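Local coordinates for protein polyketide synthase/nonribosomal peptide synthetase hybrid RzxB (Pseudomonas fluorescens, PDB 5IL6) that probably dehydrates beta-hydroxyacyl intermediates on the rhizoxin polyketide assembly line, through its double-hotdog dehydratase domain, at residues Y158-A163 and D220-R225; V152-C157 and L176-Q181; D183-R188 and V214-L219; A162-E167 and A227-A232; V249-A254 and Y261-A266. All blocks are in the same frame, centred on the assembly; numbering follows the deposited sequence.

Interaction 1 of 5, residues Y158-A163 and D220-R225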
# COMPACT_ATOMS: atom_id res chain seq x y z
N TYR A 158 -15.31 5.90 -7.03
CA TYR A 158 -14.47 7.09 -6.99
C TYR A 158 -15.25 8.32 -6.54
O TYR A 158 -14.69 9.21 -5.89
CB TYR A 158 -13.81 7.33 -8.35
CG TYR A 158 -12.67 6.37 -8.62
CD1 TYR A 158 -11.57 6.32 -7.77
CD2 TYR A 158 -12.70 5.51 -9.71
CE1 TYR A 158 -10.53 5.44 -8.00
CE2 TYR A 158 -11.66 4.62 -9.96
CZ TYR A 158 -10.58 4.59 -9.09
OH TYR A 158 -9.53 3.73 -9.31
N GLN A 159 -16.54 8.39 -6.88
CA GLN A 159 -17.37 9.50 -6.40
C GLN A 159 -17.53 9.44 -4.89
O GLN A 159 -17.59 10.47 -4.22
CB GLN A 159 -18.73 9.48 -7.09
CG GLN A 159 -19.92 9.59 -6.13
CD GLN A 159 -21.24 9.84 -6.84
OE1 GLN A 159 -21.91 10.84 -6.58
NE2 GLN A 159 -21.61 8.94 -7.73
N ARG A 160 -17.59 8.23 -4.33
CA ARG A 160 -17.68 8.10 -2.88
C ARG A 160 -16.36 8.51 -2.22
O ARG A 160 -16.37 9.22 -1.21
CB ARG A 160 -18.06 6.68 -2.48
CG ARG A 160 -18.45 6.52 -1.01
CD ARG A 160 -19.63 7.40 -0.63
NE ARG A 160 -20.77 7.20 -1.52
CZ ARG A 160 -21.77 6.35 -1.30
NH1 ARG A 160 -21.80 5.61 -0.20
NH2 ARG A 160 -22.76 6.24 -2.18
N PHE A 161 -15.23 8.05 -2.76
CA PHE A 161 -13.94 8.52 -2.27
C PHE A 161 -13.85 10.03 -2.34
O PHE A 161 -13.38 10.69 -1.40
CB PHE A 161 -12.80 7.89 -3.08
CG PHE A 161 -12.47 6.48 -2.68
CD1 PHE A 161 -12.06 6.18 -1.39
CD2 PHE A 161 -12.55 5.45 -3.60
CE1 PHE A 161 -11.75 4.89 -1.03
CE2 PHE A 161 -12.25 4.15 -3.24
CZ PHE A 161 -11.84 3.87 -1.95
N ALA A 162 -14.28 10.61 -3.46
CA ALA A 162 -14.21 12.06 -3.62
C ALA A 162 -15.10 12.76 -2.61
O ALA A 162 -14.75 13.83 -2.10
CB ALA A 162 -14.60 12.45 -5.05
N ALA A 163 -16.27 12.18 -2.31
CA ALA A 163 -17.16 12.77 -1.32
C ALA A 163 -16.55 12.79 0.07
O ALA A 163 -16.88 13.66 0.88
CB ALA A 163 -18.50 12.03 -1.31
N ASP A 220 -22.95 0.62 -0.06
CA ASP A 220 -24.26 0.59 0.57
C ASP A 220 -24.19 1.02 2.03
O ASP A 220 -25.08 1.71 2.53
CB ASP A 220 -24.89 -0.79 0.43
CG ASP A 220 -25.36 -1.08 -0.98
OD1 ASP A 220 -25.93 -0.16 -1.61
OD2 ASP A 220 -25.16 -2.21 -1.46
N GLU A 221 -23.14 0.61 2.75
CA GLU A 221 -23.04 0.95 4.17
C GLU A 221 -22.84 2.44 4.36
O GLU A 221 -23.53 3.07 5.17
CB GLU A 221 -21.89 0.18 4.83
CG GLU A 221 -22.13 -1.31 5.01
CD GLU A 221 -21.29 -1.89 6.13
OE1 GLU A 221 -20.83 -1.13 7.00
OE2 GLU A 221 -21.09 -3.13 6.14
N LEU A 222 -21.91 3.03 3.62
CA LEU A 222 -21.57 4.43 3.82
C LEU A 222 -22.68 5.33 3.30
O LEU A 222 -23.43 4.98 2.38
CB LEU A 222 -20.26 4.76 3.11
CG LEU A 222 -19.04 3.94 3.55
CD1 LEU A 222 -17.81 4.35 2.76
CD2 LEU A 222 -18.80 4.08 5.05
N GLU A 223 -22.79 6.51 3.90
CA GLU A 223 -23.74 7.52 3.47
C GLU A 223 -23.16 8.31 2.30
O GLU A 223 -22.02 8.08 1.87
CB GLU A 223 -24.12 8.42 4.64
CG GLU A 223 -25.35 9.29 4.39
CD GLU A 223 -26.01 9.78 5.66
OE1 GLU A 223 -25.75 9.20 6.74
OE2 GLU A 223 -26.80 10.75 5.59
N GLU A 224 -23.96 9.22 1.75
CA GLU A 224 -23.51 10.02 0.61
C GLU A 224 -22.22 10.77 0.93
O GLU A 224 -21.31 10.84 0.09
CB GLU A 224 -24.62 10.99 0.21
CG GLU A 224 -24.43 11.64 -1.15
CD GLU A 224 -25.55 12.62 -1.48
OE1 GLU A 224 -26.57 12.60 -0.77
OE2 GLU A 224 -25.40 13.40 -2.44
N ARG A 225 -22.12 11.34 2.13
CA ARG A 225 -20.94 12.10 2.57
C ARG A 225 -20.37 11.45 3.82
O ARG A 225 -20.48 11.99 4.93
CB ARG A 225 -21.30 13.56 2.83
CG ARG A 225 -22.46 13.75 3.80
CD ARG A 225 -22.98 15.17 3.79
NE ARG A 225 -24.40 15.21 4.11
CZ ARG A 225 -25.37 14.95 3.24
NH1 ARG A 225 -25.07 14.62 1.99
NH2 ARG A 225 -26.64 15.00 3.62
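R160 reaches from the helix into the loop 220-225 and lies against its backbone carbonyls. Its CG stands anti to the backbone N (chi1 -169°), and bends at chi2 and chi3 turn the rest of the chain along the loop. CB only starts the side chain off, and CG packs on M215. R160 CD is the first atom to touch the loop, 3.5 Å from E223 O. NE and CZ pass beneath that same oxygen, which sits over one face of the guanidinium. NH1 comes to 3.1 Å from L222 O, with L222 CB at the edge of the group and in its plane. R160 NH1 also hydrogen-bonds to L219 O, the residue just before D220. Beside it, A163 CB rests 3.4 Å from E224 O. Cut back to alanine, this position would probably leave L219 O without its donor and a gap facing the loop carbonyls. A cation set among carbonyl oxygens probably helps tie the surface loop to the helix, alongside the packing of its stem on M215.

Interaction 2 of 5, residues V152-C157 and L176-Q181; sequences VDVEAC and LSLVRQ
V152 carries CG1 anti to its backbone N (chi1 179°), which turns CG1 to L178 CD1 and CG2 to R180 CB. L178 has its CG anti to the carbonyl carbon (chi1 -70°), which brings CG to V154 CG2 and CD1 to C157 SG, and three side chains meet it there. V152 CB lies 3.7 Å from L178 CB. V154 crosses L178 at about a right angle, its CG2 4.0 Å from L178 CG. From the first turn of the helix C157 meets the end of the leucine, SG 3.4 Å from L178 CD1, while L219 covers V152 and C157 from a nearby loop.

The backbones are joined by one direct bond, V152 N to L178 O at 3.0 Å. It is straight at the hydrogen, yet the donor stands well above the carbonyl plane. In place of the return bond there is a water, which donates to V152 O at 2.7 Å and accepts from L178 N at 2.9 Å, so both polar groups are satisfied although the second direct bond is missing. D153 then caps the helix, its OD1 taking a weak bond from E155 N.

On the far side of strand 175-181, L176 and S177 both face R188, a classic beta bulge. The whole is a short outermost strand of this chain leading into an N-capped helix, within the hotdog fold of the dehydratase.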
# COMPACT_ATOMS: atom_id res chain seq x y z
N VAL A 152 -20.24 -3.61 -9.93
CA VAL A 152 -20.16 -2.38 -9.15
C VAL A 152 -19.68 -1.27 -10.07
O VAL A 152 -18.73 -1.45 -10.84
CB VAL A 152 -19.24 -2.55 -7.94
CG1 VAL A 152 -19.14 -1.25 -7.15
CG2 VAL A 152 -19.74 -3.67 -7.04
N ASP A 153 -20.35 -0.12 -10.00
CA ASP A 153 -19.97 1.04 -10.81
C ASP A 153 -18.69 1.64 -10.25
O ASP A 153 -18.68 2.18 -9.14
CB ASP A 153 -21.10 2.06 -10.81
CG ASP A 153 -20.78 3.29 -11.64
OD1 ASP A 153 -19.74 3.28 -12.34
OD2 ASP A 153 -21.56 4.26 -11.59
N VAL A 154 -17.60 1.53 -11.01
CA VAL A 154 -16.31 2.03 -10.54
C VAL A 154 -16.37 3.53 -10.29
O VAL A 154 -15.82 4.03 -9.31
CB VAL A 154 -15.20 1.66 -11.54
CG1 VAL A 154 -13.96 2.55 -11.36
CG2 VAL A 154 -14.82 0.19 -11.39
N GLU A 155 -17.05 4.26 -11.17
CA GLU A 155 -17.15 5.70 -10.99
C GLU A 155 -17.95 6.04 -9.73
O GLU A 155 -17.67 7.06 -9.08
CB GLU A 155 -17.79 6.35 -12.22
CG GLU A 155 -16.92 6.28 -13.46
CD GLU A 155 -15.60 7.00 -13.29
OE1 GLU A 155 -15.55 7.97 -12.50
OE2 GLU A 155 -14.61 6.60 -13.94
N ALA A 156 -18.93 5.21 -9.37
CA ALA A 156 -19.62 5.40 -8.10
C ALA A 156 -18.66 5.24 -6.93
O ALA A 156 -18.78 5.93 -5.91
CB ALA A 156 -20.78 4.41 -7.98
N CYS A 157 -17.69 4.33 -7.05
CA CYS A 157 -16.69 4.17 -6.00
C CYS A 157 -15.80 5.40 -5.89
O CYS A 157 -15.55 5.90 -4.79
CB CYS A 157 -15.85 2.91 -6.26
SG CYS A 157 -16.78 1.36 -6.10
N LEU A 176 -10.27 -0.85 -12.85
CA LEU A 176 -10.84 -1.05 -14.17
C LEU A 176 -12.21 -1.71 -14.13
O LEU A 176 -13.07 -1.39 -14.96
CB LEU A 176 -9.89 -1.89 -15.03
CG LEU A 176 -8.50 -1.28 -15.25
CD1 LEU A 176 -7.64 -2.20 -16.10
CD2 LEU A 176 -8.59 0.11 -15.89
N SER A 177 -12.44 -2.63 -13.20
CA SER A 177 -13.74 -3.25 -13.04
C SER A 177 -13.87 -3.79 -11.63
O SER A 177 -12.87 -4.07 -10.96
CB SER A 177 -13.96 -4.36 -14.08
OG SER A 177 -13.04 -5.42 -13.88
N LEU A 178 -15.12 -3.94 -11.19
CA LEU A 178 -15.43 -4.44 -9.86
C LEU A 178 -16.67 -5.30 -9.96
O LEU A 178 -17.64 -4.93 -10.62
CB LEU A 178 -15.70 -3.31 -8.85
CG LEU A 178 -14.56 -2.41 -8.38
CD1 LEU A 178 -15.13 -1.22 -7.61
CD2 LEU A 178 -13.56 -3.18 -7.55
N VAL A 179 -16.64 -6.46 -9.30
CA VAL A 179 -17.83 -7.29 -9.12
C VAL A 179 -17.91 -7.71 -7.66
O VAL A 179 -16.88 -8.00 -7.04
CB VAL A 179 -17.83 -8.52 -10.05
CG1 VAL A 179 -17.81 -8.08 -11.51
CG2 VAL A 179 -16.64 -9.43 -9.75
N ARG A 180 -19.12 -7.74 -7.12
CA ARG A 180 -19.35 -8.06 -5.72
C ARG A 180 -20.21 -9.31 -5.60
O ARG A 180 -21.20 -9.46 -6.32
CB ARG A 180 -20.04 -6.89 -5.00
CG ARG A 180 -20.34 -7.19 -3.54
CD ARG A 180 -20.94 -6.00 -2.82
NE ARG A 180 -21.27 -6.33 -1.44
CZ ARG A 180 -21.87 -5.50 -0.59
NH1 ARG A 180 -22.22 -4.28 -0.98
NH2 ARG A 180 -22.12 -5.90 0.65
N GLN A 181 -19.81 -10.20 -4.70
CA GLN A 181 -20.57 -11.41 -4.38
C GLN A 181 -20.66 -11.49 -2.86
O GLN A 181 -19.74 -12.00 -2.21
CB GLN A 181 -19.92 -12.65 -4.97
CG GLN A 181 -20.70 -13.93 -4.72
CD GLN A 181 -21.99 -13.99 -5.52
OE1 GLN A 181 -23.06 -13.65 -5.03
NE2 GLN A 181 -21.88 -14.43 -6.77
O HOH W 1 -17.24 -2.70 -12.72

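Interaction 3 of 5, residues D183-R188 and V214-L219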
# COMPACT_ATOMS: atom_id res chain seq x y z
N ASP A 183 -20.10 -10.62 0.73
CA ASP A 183 -19.04 -9.87 1.41
C ASP A 183 -17.69 -10.01 0.71
O ASP A 183 -16.66 -9.73 1.33
CB ASP A 183 -18.93 -10.31 2.87
CG ASP A 183 -18.71 -11.81 3.01
OD1 ASP A 183 -18.43 -12.47 1.99
OD2 ASP A 183 -18.81 -12.32 4.15
N GLN A 184 -17.67 -10.43 -0.55
CA GLN A 184 -16.45 -10.56 -1.33
C GLN A 184 -16.56 -9.74 -2.60
O GLN A 184 -17.66 -9.51 -3.12
CB GLN A 184 -16.15 -12.02 -1.70
CG GLN A 184 -15.76 -12.89 -0.53
CD GLN A 184 -15.16 -14.21 -0.97
OE1 GLN A 184 -14.52 -14.29 -2.02
NE2 GLN A 184 -15.35 -15.25 -0.17
N ALA A 185 -15.41 -9.30 -3.11
CA ALA A 185 -15.36 -8.55 -4.36
C ALA A 185 -14.12 -8.97 -5.13
O ALA A 185 -13.12 -9.40 -4.55
CB ALA A 185 -15.35 -7.04 -4.11
N LEU A 186 -14.20 -8.83 -6.45
CA LEU A 186 -13.09 -9.13 -7.34
C LEU A 186 -12.85 -7.93 -8.23
O LEU A 186 -13.76 -7.47 -8.92
CB LEU A 186 -13.37 -10.38 -8.18
CG LEU A 186 -12.21 -10.87 -9.06
CD1 LEU A 186 -11.08 -11.39 -8.19
CD2 LEU A 186 -12.68 -11.93 -10.04
N ALA A 187 -11.62 -7.42 -8.22
CA ALA A 187 -11.27 -6.23 -8.97
C ALA A 187 -10.18 -6.54 -9.99
O ALA A 187 -9.33 -7.40 -9.77
CB ALA A 187 -10.78 -5.12 -8.02
N ARG A 188 -10.25 -5.84 -11.12
CA ARG A 188 -9.18 -5.85 -12.11
C ARG A 188 -8.51 -4.48 -12.11
O ARG A 188 -9.19 -3.46 -12.22
CB ARG A 188 -9.71 -6.19 -13.51
CG ARG A 188 -9.84 -7.67 -13.78
CD ARG A 188 -11.09 -8.26 -13.15
NE ARG A 188 -11.36 -9.61 -13.62
CZ ARG A 188 -12.50 -10.26 -13.43
NH1 ARG A 188 -13.50 -9.67 -12.78
NH2 ARG A 188 -12.65 -11.49 -13.91
N VAL A 214 -11.74 -1.94 -1.86
CA VAL A 214 -12.60 -2.24 -0.72
C VAL A 214 -13.90 -1.45 -0.79
O VAL A 214 -14.91 -1.86 -0.22
CB VAL A 214 -11.87 -1.97 0.62
CG1 VAL A 214 -10.53 -2.71 0.67
CG2 VAL A 214 -11.68 -0.47 0.84
N MET A 215 -13.89 -0.31 -1.49
CA MET A 215 -15.10 0.50 -1.60
C MET A 215 -16.24 -0.27 -2.23
O MET A 215 -17.41 0.06 -1.99
CB MET A 215 -14.80 1.77 -2.40
CG MET A 215 -15.97 2.73 -2.50
SD MET A 215 -16.54 3.27 -0.88
CE MET A 215 -15.23 4.40 -0.42
N ALA A 216 -15.94 -1.28 -3.05
CA ALA A 216 -16.99 -2.11 -3.61
C ALA A 216 -17.89 -2.67 -2.52
O ALA A 216 -19.10 -2.84 -2.71
CB ALA A 216 -16.38 -3.25 -4.43
N LEU A 217 -17.31 -2.98 -1.36
CA LEU A 217 -18.03 -3.58 -0.25
C LEU A 217 -18.66 -2.55 0.69
O LEU A 217 -19.36 -2.95 1.62
CB LEU A 217 -17.09 -4.50 0.54
CG LEU A 217 -16.52 -5.68 -0.26
CD1 LEU A 217 -15.51 -6.45 0.56
CD2 LEU A 217 -17.63 -6.60 -0.74
N LEU A 218 -18.42 -1.26 0.47
CA LEU A 218 -18.87 -0.23 1.40
C LEU A 218 -19.87 0.77 0.81
O LEU A 218 -20.41 1.58 1.57
CB LEU A 218 -17.67 0.56 1.95
CG LEU A 218 -16.61 -0.25 2.70
CD1 LEU A 218 -15.46 0.65 3.12
CD2 LEU A 218 -17.22 -0.92 3.93
N LEU A 219 -20.14 0.72 -0.49
CA LEU A 219 -21.02 1.72 -1.09
C LEU A 219 -22.37 1.78 -0.38
O LEU A 219 -22.89 2.86 -0.10
CB LEU A 219 -21.22 1.43 -2.58
CG LEU A 219 -20.06 1.79 -3.51
CD1 LEU A 219 -20.32 1.25 -4.91
CD2 LEU A 219 -19.83 3.30 -3.55
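L217 lays its two methyl groups against the backbone of D183 and Q184, where the chain enters strand 184-190. Its CG is anti to the carbonyl carbon (chi1 -61°) and its chi2 is near 175°, which points the fork of the side chain at D183 and Q184. CD1 comes to 3.6 Å from D183 O. CD2 takes the other side of the fork, 3.8 Å from Q184 O, and also meets A185 CB at 4.1 Å.

The second point of touch is simpler: A185 CB and A216 CB, a single methyl from each segment, meet directly at 3.9 Å.

D183 and Q184 direct their own side chains away from the turn. D183 OD2 makes a salt bridge with R252 and Q184 OE1 accepts from Q250, so the polar ends serve strand 246-254 while the backbone receives the leucine. L217 also packs on I251, F263 and R180, and the turn is kept in shape by L217 N bonding to V214 O at 2.9 Å.

The contact is buried and without polar bonds between the two segments; methyls lie on methyls and on peptide groups, and the hold of the turn on the strand probably rests on shape and exclusion of water.

Interaction 4 of 5, residues A162-E167 and A227-A232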
# COMPACT_ATOMS: atom_id res chain seq x y z
N ALA A 162 -14.28 10.61 -3.46
CA ALA A 162 -14.21 12.06 -3.62
C ALA A 162 -15.10 12.76 -2.61
O ALA A 162 -14.75 13.83 -2.10
CB ALA A 162 -14.60 12.45 -5.05
N ALA A 163 -16.27 12.18 -2.31
CA ALA A 163 -17.16 12.77 -1.32
C ALA A 163 -16.55 12.79 0.07
O ALA A 163 -16.88 13.66 0.88
CB ALA A 163 -18.50 12.03 -1.31
N MET A 164 -15.66 11.84 0.39
CA MET A 164 -15.01 11.83 1.69
C MET A 164 -13.72 12.66 1.70
O MET A 164 -13.14 12.85 2.77
CB MET A 164 -14.72 10.40 2.15
CG MET A 164 -13.70 9.61 1.36
SD MET A 164 -13.36 7.99 2.09
CE MET A 164 -15.01 7.35 2.36
N GLY A 165 -13.27 13.14 0.54
CA GLY A 165 -12.12 14.01 0.46
C GLY A 165 -10.90 13.45 -0.26
O GLY A 165 -9.83 14.07 -0.19
N ILE A 166 -11.02 12.32 -0.95
CA ILE A 166 -9.89 11.67 -1.61
C ILE A 166 -10.10 11.75 -3.11
O ILE A 166 -11.10 11.24 -3.63
CB ILE A 166 -9.72 10.21 -1.15
CG1 ILE A 166 -9.56 10.14 0.37
CG2 ILE A 166 -8.52 9.58 -1.85
CD1 ILE A 166 -9.61 8.73 0.92
N GLU A 167 -9.16 12.38 -3.81
CA GLU A 167 -9.21 12.54 -5.26
C GLU A 167 -7.95 11.96 -5.87
O GLU A 167 -6.84 12.23 -5.39
CB GLU A 167 -9.37 14.01 -5.64
CG GLU A 167 -10.60 14.66 -5.03
CD GLU A 167 -11.46 15.37 -6.06
OE1 GLU A 167 -11.62 16.60 -5.95
OE2 GLU A 167 -11.97 14.68 -6.97
N ALA A 227 -17.54 10.01 6.58
CA ALA A 227 -16.30 10.55 7.11
C ALA A 227 -15.11 9.99 6.33
O ALA A 227 -15.18 8.92 5.71
CB ALA A 227 -16.16 10.22 8.59
N LEU A 228 -14.01 10.73 6.36
CA LEU A 228 -12.80 10.30 5.67
C LEU A 228 -12.26 9.02 6.30
O LEU A 228 -12.06 8.95 7.52
CB LEU A 228 -11.74 11.40 5.73
CG LEU A 228 -10.34 11.03 5.23
CD1 LEU A 228 -10.38 10.57 3.78
CD2 LEU A 228 -9.40 12.20 5.40
N LEU A 229 -12.03 8.01 5.47
CA LEU A 229 -11.47 6.74 5.90
C LEU A 229 -10.12 6.56 5.23
O LEU A 229 -10.00 6.74 4.02
CB LEU A 229 -12.39 5.57 5.54
CG LEU A 229 -13.77 5.52 6.20
CD1 LEU A 229 -14.58 4.39 5.59
CD2 LEU A 229 -13.64 5.35 7.70
N LEU A 230 -9.11 6.19 6.02
CA LEU A 230 -7.78 5.94 5.49
C LEU A 230 -7.22 4.67 6.11
O LEU A 230 -7.57 4.33 7.25
CB LEU A 230 -6.82 7.11 5.78
CG LEU A 230 -7.10 8.44 5.09
CD1 LEU A 230 -6.01 9.44 5.46
CD2 LEU A 230 -7.19 8.28 3.58
N PRO A 231 -6.35 3.97 5.40
CA PRO A 231 -5.67 2.82 6.01
C PRO A 231 -4.92 3.24 7.26
O PRO A 231 -4.20 4.24 7.27
CB PRO A 231 -4.71 2.34 4.91
CG PRO A 231 -5.31 2.85 3.64
CD PRO A 231 -5.91 4.17 4.01
N ALA A 232 -5.12 2.49 8.34
CA ALA A 232 -4.50 2.77 9.62
C ALA A 232 -3.61 1.65 10.13
O ALA A 232 -2.64 1.92 10.83
CB ALA A 232 -5.57 3.08 10.68
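I166 and L228 form the tight part of this contact. I166 CD1 presses on L228 CD1 at 3.5 Å, closer than usual for two carbons, with the side chains crossing at about a right angle. The same methyl, I166 CD1, also reaches L230 CD2 at 3.6 Å, so one isoleucine tip rests against two leucines at once. L228 gets there because its CG lies anti to the backbone N (chi1 171°).

M164 stays buried and packs well, with M215 and P226 also against it. Its SD takes a weak hydrogen bond from L229 N at 3.6 Å, nearly straight at the hydrogen. The looser edge is where the chain bends at chi3 and M164 CE meets A227 O, 3.7 Å away, beside the exposed A227.

Just past the helix, G165 makes a Schellman motif, its positive phi turning the chain into strand 166-168. Dispersion probably does most of the holding here, and a soft thioether acceptor gives the N-H of L229 a modest polar partner.

Interaction 5 of 5, residues V249-A254 and Y261-A266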
# COMPACT_ATOMS: atom_id res chain seq x y z
N VAL A 249 -7.63 -8.73 -7.98
CA VAL A 249 -7.61 -8.53 -6.53
C VAL A 249 -8.89 -9.12 -5.95
O VAL A 249 -9.99 -8.64 -6.26
CB VAL A 249 -7.47 -7.05 -6.15
CG1 VAL A 249 -7.38 -6.90 -4.64
CG2 VAL A 249 -6.25 -6.44 -6.83
N GLN A 250 -8.75 -10.14 -5.12
CA GLN A 250 -9.87 -10.70 -4.37
C GLN A 250 -9.92 -10.04 -3.00
O GLN A 250 -8.91 -9.99 -2.29
CB GLN A 250 -9.74 -12.21 -4.22
CG GLN A 250 -10.98 -12.86 -3.63
CD GLN A 250 -10.83 -14.35 -3.43
OE1 GLN A 250 -9.82 -14.94 -3.80
NE2 GLN A 250 -11.85 -14.96 -2.84
N ILE A 251 -11.09 -9.53 -2.63
CA ILE A 251 -11.27 -8.75 -1.41
C ILE A 251 -12.36 -9.41 -0.59
O ILE A 251 -13.43 -9.75 -1.12
CB ILE A 251 -11.62 -7.29 -1.72
CG1 ILE A 251 -10.54 -6.65 -2.60
CG2 ILE A 251 -11.79 -6.49 -0.43
CD1 ILE A 251 -10.91 -5.29 -3.14
N ARG A 252 -12.10 -9.58 0.71
CA ARG A 252 -13.07 -10.16 1.63
C ARG A 252 -13.20 -9.25 2.85
O ARG A 252 -12.20 -8.94 3.50
CB ARG A 252 -12.66 -11.57 2.07
CG ARG A 252 -13.48 -12.14 3.23
CD ARG A 252 -14.97 -12.09 2.93
NE ARG A 252 -15.76 -12.82 3.92
CZ ARG A 252 -15.86 -14.15 3.96
NH1 ARG A 252 -15.21 -14.90 3.08
NH2 ARG A 252 -16.62 -14.72 4.89
N ARG A 253 -14.43 -8.83 3.14
CA ARG A 253 -14.70 -8.11 4.37
C ARG A 253 -14.41 -9.01 5.57
O ARG A 253 -14.75 -10.20 5.57
CB ARG A 253 -16.15 -7.64 4.39
CG ARG A 253 -16.56 -6.84 5.62
CD ARG A 253 -16.41 -5.35 5.39
NE ARG A 253 -16.93 -4.58 6.52
CZ ARG A 253 -18.10 -3.94 6.53
NH1 ARG A 253 -18.89 -3.95 5.46
NH2 ARG A 253 -18.47 -3.27 7.61
N ALA A 254 -13.79 -8.43 6.59
CA ALA A 254 -13.45 -9.15 7.81
C ALA A 254 -14.08 -8.46 9.01
O ALA A 254 -14.42 -7.27 8.95
CB ALA A 254 -11.93 -9.22 8.00
N TYR A 261 -13.23 -0.44 9.72
CA TYR A 261 -13.51 -1.45 8.70
C TYR A 261 -12.24 -2.25 8.45
O TYR A 261 -11.14 -1.68 8.44
CB TYR A 261 -14.00 -0.81 7.40
CG TYR A 261 -15.23 0.05 7.59
CD1 TYR A 261 -15.12 1.37 8.01
CD2 TYR A 261 -16.50 -0.45 7.35
CE1 TYR A 261 -16.23 2.16 8.19
CE2 TYR A 261 -17.62 0.33 7.52
CZ TYR A 261 -17.48 1.64 7.94
OH TYR A 261 -18.60 2.42 8.12
N CYS A 262 -12.39 -3.55 8.23
CA CYS A 262 -11.25 -4.45 8.06
C CYS A 262 -11.49 -5.38 6.88
O CYS A 262 -12.61 -5.83 6.65
CB CYS A 262 -11.01 -5.27 9.34
SG CYS A 262 -9.47 -6.21 9.32
N PHE A 263 -10.42 -5.66 6.14
CA PHE A 263 -10.50 -6.48 4.93
C PHE A 263 -9.26 -7.35 4.81
O PHE A 263 -8.18 -7.00 5.31
CB PHE A 263 -10.62 -5.61 3.67
CG PHE A 263 -11.76 -4.63 3.70
CD1 PHE A 263 -11.59 -3.38 4.25
CD2 PHE A 263 -12.99 -4.97 3.18
CE1 PHE A 263 -12.63 -2.47 4.29
CE2 PHE A 263 -14.04 -4.07 3.21
CZ PHE A 263 -13.86 -2.82 3.77
N ASP A 264 -9.41 -8.48 4.12
CA ASP A 264 -8.29 -9.25 3.62
C ASP A 264 -8.27 -9.17 2.10
O ASP A 264 -9.33 -9.21 1.46
CB ASP A 264 -8.37 -10.72 4.06
CG ASP A 264 -8.50 -10.87 5.56
OD1 ASP A 264 -7.63 -10.35 6.29
OD2 ASP A 264 -9.46 -11.54 6.02
N LEU A 265 -7.08 -9.04 1.53
CA LEU A 265 -6.92 -8.91 0.09
C LEU A 265 -5.86 -9.88 -0.39
O LEU A 265 -4.92 -10.23 0.34
CB LEU A 265 -6.51 -7.48 -0.32
CG LEU A 265 -7.49 -6.34 -0.03
CD1 LEU A 265 -7.41 -5.90 1.43
CD2 LEU A 265 -7.23 -5.16 -0.96
N ALA A 266 -6.01 -10.33 -1.63
CA ALA A 266 -5.02 -11.16 -2.29
C ALA A 266 -4.89 -10.69 -3.73
O ALA A 266 -5.90 -10.49 -4.41
CB ALA A 266 -5.40 -12.65 -2.24
O HOH W 2 -15.18 -4.74 8.48
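A beta hairpin joins strands 249-254 and 261-266, running antiparallel with N-to-C directions 148° apart. R252 and D264 form a hydrogen-bonded pair, R252 N to D264 O and D264 N to R252 O both 2.9 Å, and Q250 and A266 repeat the pattern. Nearer the connecting loop A254 N bonds to C262 O, its donor tilted above the carbonyl plane, and a water links A254 O, C262 N and R253 NE, 2.6 Å from the last.

On the side of I251 and R253, I251 CG1 lies beside L265 CD2. R253 has CG anti to the backbone N (chi1 -178°) and a bend at chi2 that swings its guanidinium to Y261. R253 CD meets F263 CE2 at 3.5 Å. R253 NH2 comes in at the edge of the Y261 ring, 3.4 Å from CD2, with guanidinium and ring planes 53° apart. NH1 forms a salt bridge to E221, modelled doubtfully short. A leucine in place of R253 would probably leave the water without its NE donor and E221 short of a counter-charge.

The hairpin has neighbours on both sides: strand 184-190 along 246-254, strand 274-284 along 261-268, and the loop carrying L218 and L222 packs on Y261.

Interaction 3 is the buried contact and interaction 1 the surface one, with interactions 2, 4 and 5 partly buried. Helix 154-164 serves three of them: its start in interaction 2, its later turns in interaction 1 and its end in interaction 4. The chain that follows helix 204-212 supplies the partners of interactions 1 and 3, and M215 of interaction 3 touches F161 and R160 of interaction 1 and M164 of interaction 4. Strand 184-190 lies between those of interactions 2 and 5, so these and interaction 3 use neighbouring antiparallel strands. Chemistry follows place: backbone ladder in interaction 5, methyl packing in 3 and 4, mixed packing and water in 2, charge at carbonyls in 1.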